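Long-range contacts in heme-binding protein A (Haemophilus parasuis 29755, PDB 3TPA), which probably binds glutathione, as an extracellular solute-binding protein that serves an uptake system: residues Ala272-Lys280 with Thr435-Glu443; Phe351-Pro359 with Arg399-Tyr410. The protein carries 1 engineered substitution. All blocks are in the same frame, centred on the assembly; numbering follows the deposited sequence. Where two conformers were deposited one is given.

Contact 1 of 2, residues Ala272-Lys280 with Thr435-Glu443; sequences AYIGLNTTK and TNYSRWTDE
The Asx turn of Asn277 and the type I beta turn from Asn277 to Lys280, which follow strand 261-276, dock on the loop ahead of helix 443-453, where Thr278 meets Ser438. Thr278 N donates to Ser438 O over 2.9 Å, nearly straight at 162° and in the carbonyl plane. With Thr278 OG1 between its own backbone N and carbonyl carbon (chi1 72°), the hydroxyl lies beside that N-H, also 2.9 Å from Ser438 O; it could give its proton to a different acceptor, so the second bond is only possible. Thr278 CG2 rests by the same oxygen. Two residues earlier, at the end of the strand, Leu276 O approaches Ser438 CA and CB, a CA-H...O contact of 3.2 Å from Ser438 CA.

Within the turn, Asn277 OD1 accepts from Thr279 OG1 at 2.7 Å and from Thr279 N at 3.0 Å, both tilted out of the amide plane to the same side. This leaves the Thr279 methyl CG2 to lie 3.9 Å from Arg439 CD. The Arg439 chain runs alongside Asn277 in the same direction, with amide and guanidinium planes 31° apart; Arg401 O is the polar partner of Arg439 NH2, and Asn277 ND2 bonds Phe405 O.

At the other end, Tyr273 and Tyr437 cross at about a right angle, Tyr273 OH standing 3.5 Å from Tyr437 CD2. A water bridges the segments: it is hydrogen-bonded to Tyr273 OH at 2.8 Å, donates to Thr435 O and accepts from Tyr437 N. ND2 of Asn436 donates to Trp440 O, which lies in the Asn436 amide plane. Thus a beta strand runs into an Asx turn and type I turn held by a loop of the lobe built on the six-stranded mixed sheet.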
loop_
_atom_site.group_PDB
_atom_site.type_symbol
_atom_site.label_atom_id
_atom_site.label_comp_id
_atom_site.label_asym_id
_atom_site.label_seq_id
_atom_site.Cartn_x
_atom_site.Cartn_y
_atom_site.Cartn_z
ATOM N N ALA A 272 -2.760 -8.999 9.057
ATOM C CA ALA A 272 -4.043 -9.589 9.391
ATOM C C ALA A 272 -3.941 -9.876 10.863
ATOM O O ALA A 272 -2.941 -10.418 11.313
ATOM C CB ALA A 272 -4.256 -10.883 8.617
ATOM N N TYR A 273 -4.961 -9.508 11.626
ATOM C CA TYR A 273 -4.872 -9.636 13.080
ATOM C C TYR A 273 -6.233 -9.931 13.668
ATOM O O TYR A 273 -7.242 -9.779 13.005
ATOM C CB TYR A 273 -4.312 -8.356 13.706
ATOM C CG TYR A 273 -5.143 -7.120 13.457
ATOM C CD1 TYR A 273 -6.149 -6.741 14.341
ATOM C CD2 TYR A 273 -4.921 -6.324 12.336
ATOM C CE1 TYR A 273 -6.905 -5.600 14.124
ATOM C CE2 TYR A 273 -5.665 -5.175 12.118
ATOM C CZ TYR A 273 -6.656 -4.821 13.008
ATOM O OH TYR A 273 -7.409 -3.698 12.777
ATOM N N ILE A 274 -6.253 -10.329 14.933
ATOM C CA ILE A 274 -7.499 -10.414 15.671
ATOM C C ILE A 274 -7.590 -9.130 16.494
ATOM O O ILE A 274 -6.734 -8.863 17.328
ATOM C CB ILE A 274 -7.526 -11.638 16.600
ATOM C CG1 ILE A 274 -7.356 -12.946 15.820
ATOM C CG2 ILE A 274 -8.803 -11.660 17.447
ATOM C CD1 ILE A 274 -8.484 -13.230 14.782
ATOM N N GLY A 275 -8.619 -8.324 16.260
ATOM C CA GLY A 275 -8.789 -7.094 17.017
ATOM C C GLY A 275 -9.477 -7.464 18.316
ATOM O O GLY A 275 -10.299 -8.371 18.330
ATOM N N LEU A 276 -9.124 -6.785 19.406
ATOM C CA LEU A 276 -9.794 -6.979 20.684
ATOM C C LEU A 276 -10.270 -5.639 21.219
ATOM O O LEU A 276 -9.484 -4.700 21.386
ATOM C CB LEU A 276 -8.839 -7.626 21.686
ATOM C CG LEU A 276 -8.251 -8.986 21.305
ATOM C CD1 LEU A 276 -7.193 -9.439 22.342
ATOM C CD2 LEU A 276 -9.363 -10.012 21.185
ATOM N N ASN A 277 -11.559 -5.541 21.506
ATOM C CA ASN A 277 -12.108 -4.290 22.013
ATOM C C ASN A 277 -11.728 -4.119 23.469
ATOM O O ASN A 277 -12.348 -4.707 24.345
ATOM C CB ASN A 277 -13.611 -4.318 21.883
ATOM C CG ASN A 277 -14.247 -3.034 22.301
ATOM O OD1 ASN A 277 -13.635 -2.215 22.984
ATOM N ND2 ASN A 277 -15.493 -2.841 21.891
ATOM N N THR A 278 -10.718 -3.297 23.733
ATOM C CA THR A 278 -10.193 -3.172 25.088
ATOM C C THR A 278 -11.088 -2.388 26.066
ATOM O O THR A 278 -10.668 -2.108 27.192
ATOM C CB THR A 278 -8.791 -2.572 25.093
ATOM O OG1 THR A 278 -8.866 -1.189 24.759
ATOM C CG2 THR A 278 -7.910 -3.270 24.069
ATOM N N THR A 279 -12.309 -2.044 25.647
ATOM C CA THR A 279 -13.265 -1.401 26.555
ATOM C C THR A 279 -14.298 -2.397 27.054
ATOM O O THR A 279 -15.130 -2.066 27.884
ATOM C CB THR A 279 -14.012 -0.221 25.907
ATOM O OG1 THR A 279 -14.827 -0.698 24.818
ATOM C CG2 THR A 279 -13.028 0.833 25.411
ATOM N N LYS A 280 -14.259 -3.613 26.521
ATOM C CA LYS A 280 -15.158 -4.669 26.980
ATOM C C LYS A 280 -14.684 -5.200 28.324
ATOM O O LYS A 280 -13.486 -5.197 28.609
ATOM C CB LYS A 280 -15.237 -5.794 25.956
ATOM C CG LYS A 280 -15.995 -5.413 24.690
ATOM C CD LYS A 280 -17.492 -5.335 24.930
ATOM C CE LYS A 280 -18.227 -5.386 23.600
ATOM N NZ LYS A 280 -19.684 -5.584 23.787
ATOM N N THR A 435 -9.957 4.137 12.973
ATOM C CA THR A 435 -9.147 3.009 12.520
ATOM C C THR A 435 -8.503 2.244 13.677
ATOM O O THR A 435 -7.963 1.162 13.480
ATOM C CB THR A 435 -8.081 3.458 11.517
ATOM O OG1 THR A 435 -7.404 4.610 12.043
ATOM C CG2 THR A 435 -8.744 3.827 10.183
ATOM N N ASN A 436 -8.568 2.805 14.881
ATOM C CA ASN A 436 -8.026 2.147 16.067
ATOM C C ASN A 436 -9.183 1.369 16.644
ATOM O O ASN A 436 -9.913 1.845 17.525
ATOM C CB ASN A 436 -7.439 3.189 17.052
ATOM C CG ASN A 436 -6.960 2.580 18.373
ATOM O OD1 ASN A 436 -7.257 1.432 18.685
ATOM N ND2 ASN A 436 -6.230 3.379 19.175
ATOM N N TYR A 437 -9.380 0.172 16.094
ATOM C CA TYR A 437 -10.522 -0.673 16.428
ATOM C C TYR A 437 -10.461 -1.124 17.886
ATOM O O TYR A 437 -11.471 -1.112 18.584
ATOM C CB TYR A 437 -10.535 -1.903 15.539
ATOM C CG TYR A 437 -10.881 -1.643 14.091
ATOM C CD1 TYR A 437 -11.370 -0.418 13.677
ATOM C CD2 TYR A 437 -10.753 -2.649 13.143
ATOM C CE1 TYR A 437 -11.704 -0.191 12.360
ATOM C CE2 TYR A 437 -11.087 -2.433 11.825
ATOM C CZ TYR A 437 -11.568 -1.202 11.438
ATOM O OH TYR A 437 -11.902 -0.995 10.118
ATOM N N SER A 438 -9.269 -1.506 18.338
ATOM C CA SER A 438 -9.094 -1.991 19.713
ATOM C C SER A 438 -9.379 -0.932 20.792
ATOM O O SER A 438 -9.669 -1.277 21.936
ATOM C CB SER A 438 -7.677 -2.560 19.915
ATOM O OG SER A 438 -6.717 -1.521 19.995
ATOM N N ARG A 439 -9.283 0.344 20.430
ATOM C CA ARG A 439 -9.513 1.452 21.376
ATOM C C ARG A 439 -8.414 1.584 22.411
ATOM O O ARG A 439 -8.562 2.306 23.396
ATOM C CB ARG A 439 -10.858 1.321 22.102
ATOM C CG ARG A 439 -12.056 1.104 21.181
ATOM C CD ARG A 439 -13.249 1.957 21.672
ATOM N NE ARG A 439 -14.147 2.242 20.570
ATOM C CZ ARG A 439 -14.921 3.306 20.489
ATOM N NH1 ARG A 439 -14.923 4.213 21.452
ATOM N NH2 ARG A 439 -15.690 3.452 19.434
ATOM N N TRP A 440 -7.307 0.887 22.198
ATOM C CA TRP A 440 -6.199 0.951 23.145
ATOM C C TRP A 440 -5.417 2.247 22.979
ATOM O O TRP A 440 -5.243 2.743 21.863
ATOM C CB TRP A 440 -5.258 -0.237 22.955
ATOM C CG TRP A 440 -4.031 -0.199 23.842
ATOM C CD1 TRP A 440 -3.963 -0.514 25.175
ATOM C CD2 TRP A 440 -2.699 0.145 23.446
ATOM N NE1 TRP A 440 -2.666 -0.354 25.635
ATOM C CE2 TRP A 440 -1.875 0.032 24.587
ATOM C CE3 TRP A 440 -2.120 0.535 22.234
ATOM C CZ2 TRP A 440 -0.517 0.304 24.551
ATOM C CZ3 TRP A 440 -0.757 0.816 22.207
ATOM C CH2 TRP A 440 0.020 0.710 23.361
ATOM N N THR A 441 -4.956 2.793 24.102
ATOM C CA THR A 441 -4.099 3.978 24.099
ATOM C C THR A 441 -3.119 3.893 25.256
ATOM O O THR A 441 -3.414 3.280 26.284
ATOM C CB THR A 441 -4.909 5.300 24.257
ATOM O OG1 THR A 441 -5.267 5.485 25.631
ATOM C CG2 THR A 441 -6.165 5.287 23.396
ATOM N N ASP A 442 -1.965 4.523 25.092
ATOM C CA ASP A 442 -0.976 4.598 26.156
ATOM C C ASP A 442 -0.204 5.904 26.013
ATOM O O ASP A 442 0.249 6.246 24.921
ATOM C CB ASP A 442 -0.031 3.398 26.109
ATOM C CG ASP A 442 1.090 3.524 27.100
ATOM O OD1 ASP A 442 0.870 3.206 28.283
ATOM O OD2 ASP A 442 2.183 3.966 26.704
ATOM N N GLU A 443 -0.079 6.639 27.116
ATOM C CA GLU A 443 0.449 7.994 27.071
ATOM C C GLU A 443 1.849 8.018 26.503
ATOM O O GLU A 443 2.140 8.825 25.640
ATOM C CB GLU A 443 0.428 8.634 28.454
ATOM C CG GLU A 443 1.015 10.039 28.484
ATOM C CD GLU A 443 0.760 10.737 29.806
ATOM O OE1 GLU A 443 0.334 10.051 30.763
ATOM O OE2 GLU A 443 0.974 11.969 29.882
HETATM O O HOH W 1 -7.477 -1.436 14.483
#

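Contact 2 of 2, residues Phe351-Pro359 with Arg399-Tyr410; sequences FETEIWVQP and RTREGEFAAGTY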
loop_
_atom_site.group_PDB
_atom_site.type_symbol
_atom_site.label_atom_id
_atom_site.label_comp_id
_atom_site.label_asym_id
_atom_site.label_seq_id
_atom_site.Cartn_x
_atom_site.Cartn_y
_atom_site.Cartn_z
ATOM N N PHE A 351 -15.090 -17.202 30.089
ATOM C CA PHE A 351 -16.215 -16.301 29.866
ATOM C C PHE A 351 -16.786 -16.468 28.451
ATOM O O PHE A 351 -16.255 -17.214 27.642
ATOM C CB PHE A 351 -15.777 -14.846 30.108
ATOM C CG PHE A 351 -14.627 -14.402 29.239
ATOM C CD1 PHE A 351 -14.859 -13.787 28.020
ATOM C CD2 PHE A 351 -13.314 -14.605 29.640
ATOM C CE1 PHE A 351 -13.800 -13.376 27.219
ATOM C CE2 PHE A 351 -12.253 -14.202 28.839
ATOM C CZ PHE A 351 -12.499 -13.589 27.631
ATOM N N GLU A 352 -17.878 -15.773 28.160
ATOM C CA GLU A 352 -18.459 -15.834 26.832
ATOM C C GLU A 352 -18.147 -14.543 26.094
ATOM O O GLU A 352 -18.077 -13.471 26.693
ATOM C CB GLU A 352 -19.978 -16.047 26.892
ATOM C CG GLU A 352 -20.438 -17.307 27.630
ATOM C CD GLU A 352 -21.950 -17.329 27.818
ATOM O OE1 GLU A 352 -22.522 -16.266 28.144
ATOM O OE2 GLU A 352 -22.571 -18.396 27.625
ATOM N N THR A 353 -17.973 -14.648 24.786
ATOM C CA THR A 353 -17.643 -13.483 23.970
ATOM C C THR A 353 -18.054 -13.749 22.519
ATOM O O THR A 353 -18.788 -14.693 22.250
ATOM C CB THR A 353 -16.142 -13.114 24.086
ATOM O OG1 THR A 353 -15.895 -11.881 23.403
ATOM C CG2 THR A 353 -15.251 -14.217 23.499
ATOM N N GLU A 354 -17.598 -12.913 21.593
ATOM C CA GLU A 354 -17.951 -13.056 20.189
ATOM C C GLU A 354 -16.742 -12.810 19.310
ATOM O O GLU A 354 -15.869 -12.015 19.645
ATOM C CB GLU A 354 -19.022 -12.040 19.785
ATOM C CG GLU A 354 -20.352 -12.133 20.500
ATOM C CD GLU A 354 -21.329 -11.066 20.013
ATOM O OE1 GLU A 354 -20.915 -9.892 19.871
ATOM O OE2 GLU A 354 -22.505 -11.405 19.749
ATOM N N ILE A 355 -16.697 -13.490 18.173
ATOM C CA ILE A 355 -15.700 -13.192 17.157
ATOM C C ILE A 355 -16.424 -12.720 15.900
ATOM O O ILE A 355 -17.123 -13.492 15.247
ATOM C CB ILE A 355 -14.836 -14.406 16.817
ATOM C CG1 ILE A 355 -14.000 -14.846 18.024
ATOM C CG2 ILE A 355 -13.926 -14.095 15.626
ATOM C CD1 ILE A 355 -13.462 -16.270 17.881
ATOM N N TRP A 356 -16.272 -11.442 15.583
ATOM C CA TRP A 356 -16.856 -10.883 14.380
ATOM C C TRP A 356 -16.064 -11.311 13.144
ATOM O O TRP A 356 -14.889 -10.970 12.998
ATOM C CB TRP A 356 -16.912 -9.361 14.482
ATOM C CG TRP A 356 -17.940 -8.903 15.478
ATOM C CD1 TRP A 356 -18.303 -9.543 16.632
ATOM C CD2 TRP A 356 -18.770 -7.739 15.389
ATOM N NE1 TRP A 356 -19.289 -8.838 17.275
ATOM C CE2 TRP A 356 -19.593 -7.725 16.535
ATOM C CE3 TRP A 356 -18.886 -6.697 14.460
ATOM C CZ2 TRP A 356 -20.529 -6.712 16.775
ATOM C CZ3 TRP A 356 -19.806 -5.689 14.708
ATOM C CH2 TRP A 356 -20.618 -5.709 15.850
ATOM N N VAL A 357 -16.713 -12.067 12.261
ATOM C CA VAL A 357 -16.088 -12.523 11.012
ATOM C C VAL A 357 -16.194 -11.462 9.913
ATOM O O VAL A 357 -17.263 -10.905 9.688
ATOM C CB VAL A 357 -16.723 -13.842 10.518
ATOM C CG1 VAL A 357 -16.092 -14.297 9.204
ATOM C CG2 VAL A 357 -16.596 -14.928 11.574
ATOM N N GLN A 358 -15.080 -11.177 9.235
ATOM C CA GLN A 358 -15.082 -10.222 8.127
ATOM C C GLN A 358 -15.763 -10.838 6.895
ATOM O O GLN A 358 -15.372 -11.906 6.438
ATOM C CB GLN A 358 -13.660 -9.761 7.791
ATOM C CG GLN A 358 -13.593 -8.858 6.581
ATOM C CD GLN A 358 -12.288 -8.115 6.442
ATOM O OE1 GLN A 358 -11.713 -7.649 7.418
ATOM N NE2 GLN A 358 -11.822 -7.976 5.215
ATOM N N PRO A 359 -16.799 -10.168 6.367
ATOM C CA PRO A 359 -17.621 -10.804 5.337
ATOM C C PRO A 359 -17.129 -10.574 3.907
ATOM O O PRO A 359 -17.640 -11.215 3.000
ATOM C CB PRO A 359 -18.975 -10.135 5.540
ATOM C CG PRO A 359 -18.613 -8.761 5.947
ATOM C CD PRO A 359 -17.387 -8.895 6.816
ATOM N N ARG A 399 -20.016 -0.734 13.124
ATOM C CA ARG A 399 -20.175 -1.126 14.523
ATOM C C ARG A 399 -18.867 -1.548 15.167
ATOM O O ARG A 399 -18.769 -1.635 16.384
ATOM C CB ARG A 399 -21.216 -2.228 14.673
ATOM C CG ARG A 399 -22.582 -1.818 14.191
ATOM C CD ARG A 399 -23.545 -2.963 14.309
ATOM N NE ARG A 399 -24.750 -2.698 13.545
ATOM C CZ ARG A 399 -25.818 -3.483 13.553
ATOM N NH1 ARG A 399 -25.823 -4.578 14.295
ATOM N NH2 ARG A 399 -26.876 -3.166 12.828
ATOM N N THR A 400 -17.863 -1.830 14.350
ATOM C CA THR A 400 -16.539 -2.085 14.886
ATOM C C THR A 400 -15.932 -0.751 15.326
ATOM O O THR A 400 -15.465 -0.623 16.461
ATOM C CB THR A 400 -15.626 -2.801 13.873
ATOM O OG1 THR A 400 -16.056 -4.157 13.717
ATOM C CG2 THR A 400 -14.187 -2.809 14.365
ATOM N N ARG A 401 -15.950 0.239 14.426
ATOM C CA ARG A 401 -15.441 1.566 14.746
ATOM C C ARG A 401 -16.109 2.119 16.008
ATOM O O ARG A 401 -15.465 2.759 16.835
ATOM C CB ARG A 401 -15.634 2.520 13.558
ATOM C CG ARG A 401 -14.847 2.105 12.314
ATOM C CD ARG A 401 -14.924 3.149 11.201
ATOM N NE ARG A 401 -16.228 3.190 10.544
ATOM C CZ ARG A 401 -16.483 2.684 9.337
ATOM N NH1 ARG A 401 -15.526 2.093 8.637
ATOM N NH2 ARG A 401 -17.698 2.776 8.818
ATOM N N GLU A 402 -17.399 1.851 16.164
ATOM C CA GLU A 402 -18.140 2.355 17.321
ATOM C C GLU A 402 -17.959 1.554 18.603
ATOM O O GLU A 402 -18.477 1.933 19.646
ATOM C CB GLU A 402 -19.624 2.469 16.980
ATOM C CG GLU A 402 -19.907 3.537 15.940
ATOM C CD GLU A 402 -21.309 3.449 15.407
ATOM O OE1 GLU A 402 -22.004 2.473 15.758
ATOM O OE2 GLU A 402 -21.706 4.345 14.634
ATOM N N GLY A 403 -17.233 0.442 18.538
ATOM C CA GLY A 403 -16.932 -0.312 19.752
ATOM C C GLY A 403 -17.978 -1.317 20.203
ATOM O O GLY A 403 -17.995 -1.722 21.362
ATOM N N GLU A 404 -18.850 -1.737 19.293
ATOM C CA GLU A 404 -19.803 -2.806 19.603
ATOM C C GLU A 404 -19.195 -4.211 19.621
ATOM O O GLU A 404 -19.691 -5.095 20.320
ATOM C CB GLU A 404 -20.963 -2.804 18.612
ATOM C CG GLU A 404 -21.959 -1.680 18.806
ATOM C CD GLU A 404 -23.211 -1.894 17.982
ATOM O OE1 GLU A 404 -23.848 -2.966 18.127
ATOM O OE2 GLU A 404 -23.543 -0.998 17.179
ATOM N N PHE A 405 -18.141 -4.437 18.846
ATOM C CA PHE A 405 -17.578 -5.782 18.753
ATOM C C PHE A 405 -16.823 -6.135 20.022
ATOM O O PHE A 405 -16.538 -5.257 20.862
ATOM C CB PHE A 405 -16.629 -5.896 17.558
ATOM C CG PHE A 405 -15.267 -5.316 17.813
ATOM C CD1 PHE A 405 -14.146 -6.132 17.852
ATOM C CD2 PHE A 405 -15.116 -3.961 18.048
ATOM C CE1 PHE A 405 -12.882 -5.604 18.099
ATOM C CE2 PHE A 405 -13.865 -3.422 18.303
ATOM C CZ PHE A 405 -12.741 -4.251 18.323
ATOM N N ALA A 406 -16.520 -7.430 20.152
ATOM C CA ALA A 406 -15.668 -7.958 21.213
ATOM C C ALA A 406 -14.309 -8.325 20.611
ATOM O O ALA A 406 -13.305 -7.632 20.829
ATOM C CB ALA A 406 -16.317 -9.191 21.854
ATOM N N ALA A 407 -14.290 -9.430 19.863
ATOM C CA ALA A 407 -13.126 -9.827 19.069
ATOM C C ALA A 407 -13.510 -9.846 17.593
ATOM O O ALA A 407 -14.687 -9.958 17.262
ATOM C CB ALA A 407 -12.624 -11.211 19.495
ATOM N N GLY A 408 -12.526 -9.755 16.706
ATOM C CA GLY A 408 -12.806 -9.840 15.283
ATOM C C GLY A 408 -11.583 -10.059 14.417
ATOM O O GLY A 408 -10.434 -9.897 14.856
ATOM N N THR A 409 -11.855 -10.399 13.160
ATOM C CA THR A 409 -10.831 -10.676 12.165
ATOM C C THR A 409 -10.700 -9.461 11.271
ATOM O O THR A 409 -11.602 -9.155 10.488
ATOM C CB THR A 409 -11.208 -11.876 11.273
ATOM O OG1 THR A 409 -12.484 -11.637 10.676
ATOM C CG2 THR A 409 -11.263 -13.172 12.077
ATOM N N TYR A 410 -9.567 -8.781 11.379
ATOM C CA TYR A 410 -9.363 -7.529 10.677
ATOM C C TYR A 410 -8.027 -7.549 9.947
ATOM O O TYR A 410 -7.181 -8.432 10.172
ATOM C CB TYR A 410 -9.408 -6.360 11.684
ATOM C CG TYR A 410 -10.696 -6.317 12.491
ATOM C CD1 TYR A 410 -11.898 -5.914 11.904
ATOM C CD2 TYR A 410 -10.719 -6.703 13.828
ATOM C CE1 TYR A 410 -13.083 -5.875 12.632
ATOM C CE2 TYR A 410 -11.896 -6.656 14.573
ATOM C CZ TYR A 410 -13.074 -6.244 13.969
ATOM O OH TYR A 410 -14.245 -6.198 14.697
#
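Trp356 and Ala407 lie in a parallel strand pair, 351-356 beside 407-410, whose axes diverge by 13°. The backbone bonds alternate: Ala407 N donates to Glu354 O at 3.0 Å, Trp356 N to Ala407 O at 2.7 Å and almost straight (174°), and Thr409 N to Trp356 O at 3.1 Å. Next along the pair a side chain takes over, Thr409 OG1 receiving Gln358 N at 3.0 Å; the same hydroxyl gives a weak bond to Trp356 O.

Apolar contact centres on the indole. Phe405 CB sits over one face, 3.6 Å from the centroid of the five-membered ring, a CH-pi contact, while Arg399 CB meets the ring edge. On the opposite face of the sheet, Ile355 CG1 packs on Ala407 CB.

Among polar side chains, Trp356 NE1 points in the ring plane to Glu354 OE1, 3.2 Å away and met from above the carboxylate plane, which helps fix the indole. Tyr410 OH donates to Thr400 OG1, which in turn is hydrogen-bonded to Phe396 O, tying strand to helix. Strands 351-356, 384-389 and 407-413, parallel and linked through helices 368-381 and 393-401, form beta-alpha-beta crossovers, with 351-356 between the other two.

How the contacts relate
The two contacts sit side by side, their centres about 11 Å apart, and share one sheet, in which strands 261-276 and 407-413 are antiparallel neighbours. Along the chain contact 2 is nested inside the loop closed by contact 1. A probable backbone hydrogen bond, Gly275 N to Gly408 O at 2.8 Å, joins them across the sheet. A second tie runs from Arg439 NH2 of contact 1 to Arg401 O of contact 2, 2.7 Å apart and probably hydrogen-bonded, at the end of helix 393-401. The rings of Tyr437 and Tyr410 meet edge to face. The loop 435-443 therefore touches both the strand end of contact 1 and the helix of contact 2.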